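Local structure of demethyldecarbamoylnovobiocin O-methyltransferase (Streptomyces caeruleus, 2WK1) at residues V45-V50 / E70-G75; K89-I94 / C121-G126; T226-Y231 / D256-K261. The protein methylates the 4-hydroxyl of the noviose sugar in the penultimate step of novobiocin biosynthesis, using S-adenosyl-L-methionine as methyl donor. All coordinates share one frame; numbering follows the deposited sequence. Where two conformers were deposited one is given.

Overall arrangement
Interactions 1 and 2 adjoin, their centres about 13 Å apart, and share a helix-packed region: Leu46 of interaction 1 packs on Leu123 of interaction 2, Ala47 on Leu91, and helix 69-73 is followed in the chain by helix 87-103. Interaction 3 lies across the chain's centre, about 23 Å from interaction 2 and 30 Å from interaction 1, centre to centre. Interaction 2 is the most central and is held by apolar side chains, two helices packed beside the sheet. Interaction 1, also buried but farther out, turns on an arginine reaching a helix-end carbonyl. Interaction 3, partly buried, joins helices 220-230 and 249-261 through a tyrosine whose hydroxyl meets a water.

Interaction 1: residues V45-V50 / E70-G75; sequences VLAGTV and EVRNEG
A buried side-chain-to-backbone hydrogen bond joins the C-terminus of helix 35-47 to the short helix 69-73: Arg72 reaches across to the backbone carbonyl of Ala47, while its aliphatic part lies against Thr49. The bond from Arg72 NH1 to Ala47 O is 3.0 Å long and moderately bent, with an N-H...O angle of 145°. The donor lies in the carbonyl plane, with a C=O...N angle of 159°, but the oxygen sits somewhat out of the guanidinium plane. Arg72 gets there by folding back on itself. CG leaves anti to the backbone N (chi1 -169°), and bends at chi2 and chi3 then wrap the chain round the carbonyl oxygen, so that Arg72 CD comes within 3.2 Å of Ala47 O. The Thr49 methyl CG2 also rests against Arg72 CG at 3.6 Å, the two side chains sliding past each other in opposite directions, and Ala47 CB approaches Arg72 CG at 4.3 Å. The rest of the guanidinium is also engaged: NE forms a salt bridge with Asp77 and NH2 bonds to the carbonyl of Asp53. Three partners, Ala47 O, Asp53 O and Asp77, together fix its rotation and probably help to offset its buried charge. Ile88 of helix 87-103 touches both Ala47 and Thr49, and Val45 packs on Val45 of the second subunit, placing this helix end close to the dimer interface. Gly48 and Gly75, both with positive phi, each close a Schellman motif that ends its helix; Gly48 N returns to Val45 O at 3.0 Å, and Gly75 N to Arg72 O at 3.1 Å. The contact is thus a Schellman-terminated helix end whose last-turn carbonyl, Ala47 O, is taken up by an arginine side chain, close to Thr84 of the S-adenosyl-L-methionine site.

Interaction 2: residues K89-I94 / C121-G126; sequences KRLENI and CILMRG
Leu123 pushes its CD2 methyl against helix 87-103 between Leu91 and Ile94, in a buried helix-helix contact of the Rossmann-like methyltransferase fold. Segments 89-94 and 121-126 run in roughly the same direction, crossing at -35° with their axes 10.3 Å apart. Leu123 can span that gap because chi1, at -179°, extends the side chain directly away from its own backbone N, and the turn at chi2 brings CD2 to the front. Leu123 CD2 meets Leu91 CD2 at 3.8 Å and Ile94 CG2 at 4.0 Å, crossing both side chains obliquely. Ile94 sets out toward the partner helix, and its CB and CG2 make the contact, not the longer CG1 branch. Ile94 CG2 also reaches Met124 CG at 3.8 Å, where the two side chains cross at about a right angle; beyond CG the methionine runs on extended. Ile43 of helix 35-47 packs on Leu91, and Arg214 of the central strand 210-215 touches both Ile94 and Met124. Glu92, predicted to be the proton acceptor, is on the same helix but points away from this interface. The tightest approach involves backbone: Leu123 CD2 lies 3.4 Å from Leu91 O.

Interaction 3: residues T226-Y231 / D256-K261; sequences TLTNLY and DEYRAK
One water links the Tyr258 hydroxyl to helix 220-230: it donates to Thr228 O at 2.8 Å and lies 2.7 Å from Tyr258 OH, near the plane of the phenol ring. Leu227 O lies 3.4 Å from Tyr258 OH. Tyr258 extends from helix 249-261, where the first torsion, chi1 -173°, swings the ring away from its own backbone N and out across the gap to the neighbouring helix. There Leu227 CB sits over the centre of one face of the Tyr258 ring, 3.7 Å from the centroid and 9° off the normal, a CH-pi contact, and Leu227 CD1 reaches back to Tyr258 CB. Tyr231 comes in at the edge: its CD2 lies close to the plane of the Tyr258 ring, 3.8 Å from Tyr258 CE2, and Tyr231 CB is 3.6 Å from Tyr258 OH. The two rings are steeply inclined, at 76°, with centroids 5.9 Å apart. Along another part of the ring, Thr228 CG2 approaches Tyr258 CE1 at 4.0 Å, while Thr228 OG1 is turned back to Trp224 O in its own helix. Ile264 touches both tyrosines, and Leu227 also packs on Met215 of strand 210-215, so the contact joins two helices of the Rossmann-like fold beside its sheet. A single tyrosine thus does two jobs: its ring gives a flat apolar surface for Leu227, and the water bridge supplies the phenol hydroxyl of this buried residue with a polar partner.

Interaction 1: residues V45-V50 / E70-G75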
ATOM      1  N   VAL A  45      -0.127  -2.125  -3.964  1.00 10.54           N
ATOM      2  CA  VAL A  45      -1.161  -1.711  -3.013  1.00 11.96           C
ATOM      3  C   VAL A  45      -2.526  -1.684  -3.703  1.00 10.98           C
ATOM      4  O   VAL A  45      -3.519  -2.166  -3.186  1.00 10.74           O
ATOM      5  CB  VAL A  45      -0.828  -0.307  -2.357  1.00 14.10           C
ATOM      6  CG1 VAL A  45      -1.916   0.079  -1.421  1.00 18.67           C
ATOM      7  CG2 VAL A  45       0.568  -0.314  -1.720  1.00 17.11           C
ATOM      8  N   LEU A  46      -2.568  -1.093  -4.877  1.00 10.17           N
ATOM      9  CA  LEU A  46      -3.840  -0.934  -5.571  1.00 10.32           C
ATOM     10  C   LEU A  46      -4.530  -2.261  -5.870  1.00 10.25           C
ATOM     11  O   LEU A  46      -5.758  -2.375  -5.763  1.00 10.95           O
ATOM     12  CB  LEU A  46      -3.624  -0.163  -6.885  1.00 10.35           C
ATOM     13  CG  LEU A  46      -3.384   1.335  -6.712  1.00 10.30           C
ATOM     14  CD1 LEU A  46      -2.818   1.900  -8.006  1.00 11.63           C
ATOM     15  CD2 LEU A  46      -4.646   2.069  -6.310  1.00 11.72           C
ATOM     16  N   ALA A  47      -3.742  -3.260  -6.262  1.00 10.19           N
ATOM     17  CA  ALA A  47      -4.265  -4.599  -6.561  1.00 10.58           C
ATOM     18  C   ALA A  47      -4.403  -5.452  -5.312  1.00 10.78           C
ATOM     19  O   ALA A  47      -4.994  -6.526  -5.359  1.00 11.65           O
ATOM     20  CB  ALA A  47      -3.375  -5.300  -7.555  1.00 11.77           C
ATOM     21  N   GLY A  48      -3.835  -4.987  -4.202  1.00 10.04           N
ATOM     22  CA  GLY A  48      -3.911  -5.720  -2.948  1.00 10.98           C
ATOM     23  C   GLY A  48      -2.991  -6.911  -2.825  1.00 11.13           C
ATOM     24  O   GLY A  48      -3.179  -7.748  -1.927  1.00 12.96           O
ATOM     25  N   THR A  49      -1.972  -6.992  -3.665  1.00 11.18           N
ATOM     26  CA  THR A  49      -1.000  -8.080  -3.510  1.00 11.16           C
ATOM     27  C   THR A  49      -0.149  -7.891  -2.237  1.00 12.48           C
ATOM     28  O   THR A  49       0.214  -8.849  -1.573  1.00 13.79           O
ATOM     29  CB  THR A  49      -0.096  -8.263  -4.737  1.00 12.40           C
ATOM     30  OG1 THR A  49       0.634  -7.068  -4.961  1.00 13.47           O
ATOM     31  CG2 THR A  49      -0.901  -8.640  -5.977  1.00 13.40           C
ATOM     32  N   VAL A  50       0.116  -6.646  -1.846  1.00 12.86           N
ATOM     33  CA  VAL A  50       1.048  -6.399  -0.764  1.00 13.47           C
ATOM     34  C   VAL A  50       0.475  -6.856   0.573  1.00 13.53           C
ATOM     35  O   VAL A  50       1.219  -7.235   1.474  1.00 14.26           O
ATOM     36  CB  VAL A  50       1.517  -4.923  -0.778  1.00 14.79           C
ATOM     37  CG1 VAL A  50       0.415  -3.979  -0.332  1.00 15.92           C
ATOM     38  CG2 VAL A  50       2.758  -4.750   0.087  1.00 16.98           C
ATOM     39  N   GLU A  70      -1.356 -15.693  -8.306  1.00 18.96           N
ATOM     40  CA  GLU A  70      -1.382 -15.888  -9.741  1.00 19.78           C
ATOM     41  C   GLU A  70      -2.673 -15.314 -10.366  1.00 18.19           C
ATOM     42  O   GLU A  70      -2.638 -14.724 -11.445  1.00 19.69           O
ATOM     43  CB  GLU A  70      -1.192 -17.385 -10.093  1.00 21.65           C
ATOM     44  CG  GLU A  70      -2.237 -18.387  -9.545  1.00 26.87           C
ATOM     45  CD  GLU A  70      -2.067 -18.849  -8.058  1.00 31.83           C
ATOM     46  OE1 GLU A  70      -1.247 -18.303  -7.254  1.00 32.68           O
ATOM     47  OE2 GLU A  70      -2.798 -19.799  -7.690  1.00 36.99           O
ATOM     48  N   VAL A  71      -3.787 -15.433  -9.649  1.00 16.18           N
ATOM     49  CA  VAL A  71      -5.074 -14.911 -10.094  1.00 15.28           C
ATOM     50  C   VAL A  71      -5.041 -13.378 -10.053  1.00 14.31           C
ATOM     51  O   VAL A  71      -5.456 -12.708 -11.010  1.00 14.57           O
ATOM     52  CB  VAL A  71      -6.232 -15.461  -9.239  1.00 15.34           C
ATOM     53  CG1 VAL A  71      -7.543 -14.773  -9.554  1.00 16.56           C
ATOM     54  CG2 VAL A  71      -6.346 -17.009  -9.414  1.00 17.53           C
ATOM     55  N   ARG A  72      -4.517 -12.812  -8.971  1.00 13.58           N
ATOM     56  CA  ARG A  72      -4.456 -11.352  -8.842  1.00 13.20           C
ATOM     57  C   ARG A  72      -3.480 -10.746  -9.849  1.00 12.43           C
ATOM     58  O   ARG A  72      -3.709  -9.650 -10.371  1.00 12.67           O
ATOM     59  CB  ARG A  72      -4.075 -10.965  -7.426  1.00 12.56           C
ATOM     60  CG  ARG A  72      -4.241  -9.479  -7.139  1.00 12.47           C
ATOM     61  CD  ARG A  72      -5.678  -8.974  -7.287  1.00 12.64           C
ATOM     62  NE  ARG A  72      -6.655  -9.805  -6.582  1.00 11.99           N
ATOM     63  CZ  ARG A  72      -6.789  -9.879  -5.267  1.00 12.68           C
ATOM     64  NH1 ARG A  72      -6.045  -9.133  -4.455  1.00 13.26           N
ATOM     65  NH2 ARG A  72      -7.702 -10.692  -4.746  1.00 14.51           N
ATOM     66  N   ASN A  73      -2.415 -11.469 -10.169  1.00 12.70           N
ATOM     67  CA  ASN A  73      -1.441 -10.997 -11.126  1.00 14.26           C
ATOM     68  C   ASN A  73      -2.027 -10.722 -12.493  1.00 13.89           C
ATOM     69  O   ASN A  73      -1.558  -9.830 -13.208  1.00 14.46           O
ATOM     70  CB  ASN A  73      -0.222 -11.928 -11.215  1.00 15.83           C
ATOM     71  CG  ASN A  73       0.903 -11.272 -10.578  1.00 23.40           C
ATOM     72  OD1 ASN A  73       0.881 -11.094  -9.370  1.00 26.94           O
ATOM     73  ND2 ASN A  73       1.736 -10.624 -11.398  1.00 27.08           N
ATOM     74  N   GLU A  74      -3.034 -11.513 -12.867  1.00 13.49           N
ATOM     75  CA  GLU A  74      -3.688 -11.398 -14.161  1.00 14.77           C
ATOM     76  C   GLU A  74      -5.062 -10.748 -14.091  1.00 13.38           C
ATOM     77  O   GLU A  74      -5.751 -10.649 -15.074  1.00 13.47           O
ATOM     78  CB  GLU A  74      -3.727 -12.757 -14.858  1.00 16.85           C
ATOM     79  CG  GLU A  74      -2.339 -13.236 -15.251  1.00 22.55           C
ATOM     80  CD  GLU A  74      -2.312 -14.570 -15.928  1.00 26.76           C
ATOM     81  OE1 GLU A  74      -3.132 -15.444 -15.569  1.00 27.98           O
ATOM     82  OE2 GLU A  74      -1.434 -14.746 -16.799  1.00 29.34           O
ATOM     83  N   GLY A  75      -5.449 -10.263 -12.920  1.00 12.55           N
ATOM     84  CA  GLY A  75      -6.710  -9.544 -12.784  1.00 12.70           C
ATOM     85  C   GLY A  75      -7.928 -10.411 -13.016  1.00 12.93           C
ATOM     86  O   GLY A  75      -8.901  -9.984 -13.636  1.00 14.02           O
TER

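Interaction 2: residues K89-I94 / C121-G126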
ATOM      1  N   LYS A  89      -0.750  -7.108 -14.218  1.00 10.95           N
ATOM      2  CA  LYS A  89      -0.313  -6.917 -15.593  1.00 11.21           C
ATOM      3  C   LYS A  89      -1.019  -5.725 -16.261  1.00 10.14           C
ATOM      4  O   LYS A  89      -0.392  -4.953 -16.976  1.00 10.29           O
ATOM      5  CB  LYS A  89      -0.481  -8.184 -16.407  1.00 12.68           C
ATOM      6  CG  LYS A  89       0.500  -9.294 -15.987  1.00 16.02           C
ATOM      7  CD  LYS A  89       0.373 -10.546 -16.832  1.00 21.75           C
ATOM      8  CE  LYS A  89       1.316 -11.663 -16.408  1.00 27.58           C
ATOM      9  NZ  LYS A  89       1.245 -12.763 -17.434  1.00 32.80           N
ATOM     10  N   ARG A  90      -2.323  -5.574 -16.043  1.00 10.13           N
ATOM     11  CA  ARG A  90      -3.019  -4.438 -16.613  1.00  9.52           C
ATOM     12  C   ARG A  90      -2.623  -3.109 -15.928  1.00  9.43           C
ATOM     13  O   ARG A  90      -2.594  -2.071 -16.591  1.00  9.63           O
ATOM     14  CB  ARG A  90      -4.535  -4.646 -16.688  1.00  9.86           C
ATOM     15  CG  ARG A  90      -4.969  -5.327 -17.983  1.00 11.22           C
ATOM     16  CD  ARG A  90      -6.435  -5.770 -17.999  1.00 11.10           C
ATOM     17  NE  ARG A  90      -6.599  -7.050 -17.349  1.00 11.71           N
ATOM     18  CZ  ARG A  90      -7.659  -7.437 -16.639  1.00 12.78           C
ATOM     19  NH1 ARG A  90      -8.683  -6.641 -16.418  1.00 14.45           N
ATOM     20  NH2 ARG A  90      -7.665  -8.637 -16.101  1.00 14.37           N
ATOM     21  N   LEU A  91      -2.304  -3.137 -14.639  1.00  8.75           N
ATOM     22  CA  LEU A  91      -1.752  -1.918 -14.001  1.00  8.83           C
ATOM     23  C   LEU A  91      -0.388  -1.559 -14.585  1.00  9.70           C
ATOM     24  O   LEU A  91      -0.108  -0.400 -14.849  1.00  9.66           O
ATOM     25  CB  LEU A  91      -1.659  -2.095 -12.478  1.00  9.29           C
ATOM     26  CG  LEU A  91      -2.967  -2.062 -11.691  1.00  9.52           C
ATOM     27  CD1 LEU A  91      -2.755  -2.648 -10.290  1.00 11.51           C
ATOM     28  CD2 LEU A  91      -3.586  -0.669 -11.614  1.00 11.14           C
ATOM     29  N   GLU A  92       0.456  -2.573 -14.785  1.00  9.98           N
ATOM     30  CA  GLU A  92       1.750  -2.331 -15.398  1.00 10.75           C
ATOM     31  C   GLU A  92       1.619  -1.755 -16.813  1.00  9.77           C
ATOM     32  O   GLU A  92       2.397  -0.898 -17.209  1.00 10.89           O
ATOM     33  CB  GLU A  92       2.634  -3.595 -15.384  1.00 12.15           C
ATOM     34  CG  GLU A  92       3.131  -3.960 -13.983  1.00 15.70           C
ATOM     35  CD  GLU A  92       3.818  -5.336 -13.850  1.00 22.64           C
ATOM     36  OE1 GLU A  92       3.553  -6.263 -14.666  1.00 27.90           O
ATOM     37  OE2 GLU A  92       4.589  -5.506 -12.866  1.00 25.39           O
ATOM     38  N   ASN A  93       0.612  -2.213 -17.562  1.00  9.31           N
ATOM     39  CA  ASN A  93       0.331  -1.634 -18.876  1.00  9.57           C
ATOM     40  C   ASN A  93      -0.022  -0.155 -18.804  1.00  9.16           C
ATOM     41  O   ASN A  93       0.430   0.637 -19.621  1.00  9.58           O
ATOM     42  CB  ASN A  93      -0.780  -2.441 -19.554  1.00 10.27           C
ATOM     43  CG  ASN A  93      -1.317  -1.775 -20.808  1.00 10.74           C
ATOM     44  OD1 ASN A  93      -2.392  -1.174 -20.759  1.00 12.04           O
ATOM     45  ND2 ASN A  93      -0.570  -1.842 -21.909  1.00 12.07           N
ATOM     46  N   ILE A  94      -0.855   0.225 -17.838  1.00  9.29           N
ATOM     47  CA  ILE A  94      -1.155   1.653 -17.644  1.00  9.05           C
ATOM     48  C   ILE A  94       0.137   2.423 -17.396  1.00  9.53           C
ATOM     49  O   ILE A  94       0.383   3.470 -17.995  1.00 11.10           O
ATOM     50  CB  ILE A  94      -2.102   1.895 -16.463  1.00  9.37           C
ATOM     51  CG1 ILE A  94      -3.468   1.352 -16.778  1.00  9.30           C
ATOM     52  CG2 ILE A  94      -2.207   3.406 -16.117  1.00 10.17           C
ATOM     53  CD1 ILE A  94      -4.426   1.373 -15.570  1.00 10.92           C
ATOM     54  N   CYS A 121      -7.475   4.785 -12.090  1.00 10.53           N
ATOM     55  CA  CYS A 121      -7.366   6.226 -12.156  1.00 10.69           C
ATOM     56  C   CYS A 121      -6.455   6.796 -11.075  1.00  9.02           C
ATOM     57  O   CYS A 121      -5.735   7.766 -11.330  1.00 10.07           O
ATOM     58  CB  CYS A 121      -8.719   6.908 -12.085  1.00 12.18           C
ATOM     59  SG  CYS A 121      -9.792   6.578 -13.439  1.00 18.93           S
ATOM     60  N   ILE A 122      -6.441   6.189  -9.889  1.00  9.20           N
ATOM     61  CA  ILE A 122      -5.489   6.578  -8.856  1.00  9.14           C
ATOM     62  C   ILE A 122      -4.087   6.339  -9.358  1.00  9.21           C
ATOM     63  O   ILE A 122      -3.223   7.186  -9.168  1.00  9.32           O
ATOM     64  CB  ILE A 122      -5.790   5.832  -7.533  1.00  9.11           C
ATOM     65  CG1 ILE A 122      -7.130   6.291  -6.956  1.00  9.94           C
ATOM     66  CG2 ILE A 122      -4.662   6.022  -6.512  1.00 10.59           C
ATOM     67  CD1 ILE A 122      -7.687   5.393  -5.853  1.00 11.72           C
ATOM     68  N   LEU A 123      -3.825   5.190  -9.979  1.00  9.37           N
ATOM     69  CA  LEU A 123      -2.512   4.978 -10.560  1.00  8.85           C
ATOM     70  C   LEU A 123      -2.140   6.053 -11.574  1.00  8.86           C
ATOM     71  O   LEU A 123      -1.020   6.576 -11.545  1.00  9.51           O
ATOM     72  CB  LEU A 123      -2.400   3.577 -11.194  1.00  9.19           C
ATOM     73  CG  LEU A 123      -1.010   3.282 -11.820  1.00  9.63           C
ATOM     74  CD1 LEU A 123       0.104   3.304 -10.818  1.00 11.48           C
ATOM     75  CD2 LEU A 123      -1.005   1.958 -12.592  1.00 11.06           C
ATOM     76  N   MET A 124      -3.054   6.374 -12.479  1.00  9.17           N
ATOM     77  CA  MET A 124      -2.767   7.422 -13.464  1.00  9.60           C
ATOM     78  C   MET A 124      -2.352   8.717 -12.776  1.00  9.13           C
ATOM     79  O   MET A 124      -1.385   9.361 -13.175  1.00  9.71           O
ATOM     80  CB  MET A 124      -3.982   7.647 -14.342  1.00 10.30           C
ATOM     81  CG  MET A 124      -4.303   6.484 -15.246  1.00 12.19           C
ATOM     82  SD  MET A 124      -5.790   6.893 -16.269  1.00 16.84           S
ATOM     83  CE  MET A 124      -5.906   5.387 -17.260  1.00 19.27           C
ATOM     84  N   ARG A 125      -3.093   9.131 -11.745  1.00  9.05           N
ATOM     85  CA  ARG A 125      -2.730  10.348 -11.052  1.00  9.67           C
ATOM     86  C   ARG A 125      -1.393  10.214 -10.336  1.00  9.73           C
ATOM     87  O   ARG A 125      -0.606  11.155 -10.312  1.00  9.98           O
ATOM     88  CB  ARG A 125      -3.824  10.757 -10.057  1.00 10.00           C
ATOM     89  CG  ARG A 125      -3.522  12.013  -9.252  1.00 10.93           C
ATOM     90  CD  ARG A 125      -3.441  13.245 -10.098  1.00 11.45           C
ATOM     91  NE  ARG A 125      -2.901  14.436  -9.425  1.00 12.34           N
ATOM     92  CZ  ARG A 125      -1.635  14.822  -9.479  1.00 11.79           C
ATOM     93  NH1 ARG A 125      -0.741  14.093 -10.093  1.00 12.89           N
ATOM     94  NH2 ARG A 125      -1.272  15.984  -8.962  1.00 15.61           N
ATOM     95  N   GLY A 126      -1.133   9.046  -9.763  1.00  9.34           N
ATOM     96  CA  GLY A 126       0.154   8.800  -9.115  1.00  9.88           C
ATOM     97  C   GLY A 126       1.336   8.853 -10.054  1.00 10.09           C
ATOM     98  O   GLY A 126       2.387   9.331  -9.667  1.00 10.49           O
TER

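Interaction 3: residues T226-Y231 / D256-K261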
ATOM      1  N   THR A 226     -17.953   5.068 -25.870  1.00 12.97           N
ATOM      2  CA  THR A 226     -16.658   5.587 -25.510  1.00 12.13           C
ATOM      3  C   THR A 226     -15.822   5.867 -26.749  1.00 12.08           C
ATOM      4  O   THR A 226     -15.247   6.953 -26.902  1.00 12.10           O
ATOM      5  CB  THR A 226     -15.920   4.621 -24.579  1.00 12.13           C
ATOM      6  OG1 THR A 226     -16.639   4.487 -23.336  1.00 14.41           O
ATOM      7  CG2 THR A 226     -14.539   5.140 -24.293  1.00 12.77           C
ATOM      8  N   LEU A 227     -15.711   4.874 -27.634  1.00 11.56           N
ATOM      9  CA  LEU A 227     -14.902   5.084 -28.827  1.00 11.94           C
ATOM     10  C   LEU A 227     -15.444   6.230 -29.702  1.00 12.45           C
ATOM     11  O   LEU A 227     -14.693   7.066 -30.202  1.00 12.88           O
ATOM     12  CB  LEU A 227     -14.781   3.820 -29.662  1.00 12.23           C
ATOM     13  CG  LEU A 227     -13.885   2.742 -29.059  1.00 13.17           C
ATOM     14  CD1 LEU A 227     -14.179   1.387 -29.741  1.00 15.09           C
ATOM     15  CD2 LEU A 227     -12.427   3.158 -29.185  1.00 15.67           C
ATOM     16  N   THR A 228     -16.748   6.236 -29.934  1.00 13.31           N
ATOM     17  CA  THR A 228     -17.294   7.218 -30.857  1.00 15.22           C
ATOM     18  C   THR A 228     -17.032   8.645 -30.361  1.00 14.83           C
ATOM     19  O   THR A 228     -16.709   9.533 -31.144  1.00 15.95           O
ATOM     20  CB  THR A 228     -18.782   7.012 -31.143  1.00 16.62           C
ATOM     21  OG1 THR A 228     -19.542   7.062 -29.968  1.00 22.09           O
ATOM     22  CG2 THR A 228     -19.024   5.745 -31.837  1.00 18.05           C
ATOM     23  N   ASN A 229     -17.165   8.860 -29.066  1.00 14.64           N
ATOM     24  CA  ASN A 229     -17.018  10.206 -28.504  1.00 14.15           C
ATOM     25  C   ASN A 229     -15.588  10.587 -28.167  1.00 14.02           C
ATOM     26  O   ASN A 229     -15.250  11.763 -28.236  1.00 16.28           O
ATOM     27  CB  ASN A 229     -17.892  10.322 -27.262  1.00 14.30           C
ATOM     28  CG  ASN A 229     -19.357  10.384 -27.627  1.00 16.11           C
ATOM     29  OD1 ASN A 229     -19.798  11.359 -28.260  1.00 19.51           O
ATOM     30  ND2 ASN A 229     -20.122   9.366 -27.246  1.00 16.10           N
ATOM     31  N   LEU A 230     -14.750   9.613 -27.772  1.00 12.30           N
ATOM     32  CA  LEU A 230     -13.419   9.941 -27.284  1.00 12.39           C
ATOM     33  C   LEU A 230     -12.265   9.566 -28.186  1.00 11.61           C
ATOM     34  O   LEU A 230     -11.214  10.210 -28.112  1.00 12.31           O
ATOM     35  CB  LEU A 230     -13.174   9.373 -25.886  1.00 12.18           C
ATOM     36  CG  LEU A 230     -14.147   9.814 -24.776  1.00 12.20           C
ATOM     37  CD1 LEU A 230     -13.740   9.252 -23.439  1.00 12.95           C
ATOM     38  CD2 LEU A 230     -14.277  11.343 -24.684  1.00 13.76           C
ATOM     39  N   TYR A 231     -12.410   8.569 -29.058  1.00 12.32           N
ATOM     40  CA  TYR A 231     -11.282   8.243 -29.923  1.00 12.26           C
ATOM     41  C   TYR A 231     -10.803   9.415 -30.796  1.00 12.54           C
ATOM     42  O   TYR A 231      -9.592   9.622 -30.941  1.00 13.29           O
ATOM     43  CB  TYR A 231     -11.546   7.022 -30.792  1.00 13.01           C
ATOM     44  CG  TYR A 231     -10.319   6.665 -31.586  1.00 14.37           C
ATOM     45  CD1 TYR A 231      -9.227   6.110 -30.940  1.00 17.03           C
ATOM     46  CD2 TYR A 231     -10.206   6.948 -32.946  1.00 15.44           C
ATOM     47  CE1 TYR A 231      -8.079   5.786 -31.595  1.00 17.48           C
ATOM     48  CE2 TYR A 231      -9.016   6.591 -33.631  1.00 17.87           C
ATOM     49  CZ  TYR A 231      -7.968   6.012 -32.914  1.00 17.26           C
ATOM     50  OH  TYR A 231      -6.760   5.578 -33.463  1.00 21.44           O
ATOM     51  N   ASP A 256     -13.886  -4.134 -32.637  1.00 13.45           N
ATOM     52  CA  ASP A 256     -13.588  -4.528 -34.013  1.00 14.79           C
ATOM     53  C   ASP A 256     -14.432  -3.758 -35.014  1.00 15.07           C
ATOM     54  O   ASP A 256     -13.941  -3.359 -36.073  1.00 15.73           O
ATOM     55  CB  ASP A 256     -13.800  -6.031 -34.203  1.00 15.51           C
ATOM     56  CG  ASP A 256     -12.744  -6.887 -33.518  1.00 16.94           C
ATOM     57  OD1 ASP A 256     -11.739  -6.364 -32.981  1.00 16.55           O
ATOM     58  OD2 ASP A 256     -12.915  -8.129 -33.540  1.00 18.69           O
ATOM     59  N   GLU A 257     -15.696  -3.528 -34.683  1.00 15.06           N
ATOM     60  CA  GLU A 257     -16.545  -2.774 -35.598  1.00 15.56           C
ATOM     61  C   GLU A 257     -16.104  -1.327 -35.754  1.00 15.58           C
ATOM     62  O   GLU A 257     -16.080  -0.789 -36.856  1.00 16.46           O
ATOM     63  CB  GLU A 257     -18.210  -2.708 -34.915  0.50 16.19           C
ATOM     64  CG  GLU A 257     -19.145  -2.016 -35.850  0.50 12.03           C
ATOM     65  CD  GLU A 257     -20.363  -1.906 -35.174  0.50 17.35           C
ATOM     66  OE1 GLU A 257     -20.629  -2.448 -34.213  0.50 20.14           O
ATOM     67  OE2 GLU A 257     -21.250  -1.069 -35.696  0.50 19.14           O
ATOM     68  N   TYR A 258     -15.728  -0.699 -34.655  1.00 14.68           N
ATOM     69  CA  TYR A 258     -15.274   0.679 -34.723  1.00 14.76           C
ATOM     70  C   TYR A 258     -13.992   0.793 -35.541  1.00 14.95           C
ATOM     71  O   TYR A 258     -13.868   1.659 -36.419  1.00 16.12           O
ATOM     72  CB  TYR A 258     -15.039   1.243 -33.310  1.00 15.01           C
ATOM     73  CG  TYR A 258     -14.728   2.723 -33.313  1.00 14.40           C
ATOM     74  CD1 TYR A 258     -15.745   3.668 -33.354  1.00 15.43           C
ATOM     75  CD2 TYR A 258     -13.416   3.190 -33.350  1.00 14.80           C
ATOM     76  CE1 TYR A 258     -15.452   5.013 -33.400  1.00 14.89           C
ATOM     77  CE2 TYR A 258     -13.121   4.546 -33.390  1.00 15.28           C
ATOM     78  CZ  TYR A 258     -14.146   5.448 -33.439  1.00 15.19           C
ATOM     79  OH  TYR A 258     -13.873   6.792 -33.490  1.00 15.37           O
ATOM     80  N   ARG A 259     -13.050  -0.117 -35.288  1.00 15.07           N
ATOM     81  CA  ARG A 259     -11.792  -0.113 -36.020  1.00 15.78           C
ATOM     82  C   ARG A 259     -11.997  -0.358 -37.525  1.00 17.10           C
ATOM     83  O   ARG A 259     -11.343   0.280 -38.349  1.00 18.54           O
ATOM     84  CB  ARG A 259     -10.809  -1.124 -35.432  1.00 14.96           C
ATOM     85  CG  ARG A 259     -10.255  -0.655 -34.065  1.00 15.23           C
ATOM     86  CD  ARG A 259      -9.636  -1.789 -33.292  1.00 15.44           C
ATOM     87  NE  ARG A 259      -8.611  -2.498 -34.056  1.00 15.16           N
ATOM     88  CZ  ARG A 259      -7.356  -2.099 -34.214  1.00 14.79           C
ATOM     89  NH1 ARG A 259      -6.912  -0.993 -33.637  1.00 15.16           N
ATOM     90  NH2 ARG A 259      -6.537  -2.803 -34.970  1.00 15.51           N
ATOM     91  N   ALA A 260     -12.903  -1.267 -37.864  1.00 17.31           N
ATOM     92  CA  ALA A 260     -13.212  -1.552 -39.270  1.00 18.63           C
ATOM     93  C   ALA A 260     -13.875  -0.348 -39.913  1.00 19.23           C
ATOM     94  O   ALA A 260     -13.491   0.064 -41.032  1.00 20.62           O
ATOM     95  CB  ALA A 260     -14.089  -2.802 -39.385  1.00 18.77           C
ATOM     96  N   LYS A 261     -14.854   0.233 -39.235  1.00 19.60           N
ATOM     97  CA  LYS A 261     -15.602   1.394 -39.777  1.00 21.33           C
ATOM     98  C   LYS A 261     -14.701   2.578 -40.104  1.00 21.91           C
ATOM     99  O   LYS A 261     -14.901   3.254 -41.124  1.00 22.91           O
ATOM    100  CB  LYS A 261     -16.693   1.831 -38.803  1.00 22.86           C
ATOM    101  CG  LYS A 261     -17.505   3.042 -39.244  1.00 25.89           C
TER
HETATM  102  O   HOH W   1     -15.860   8.560 -33.646  1.00 18.93           O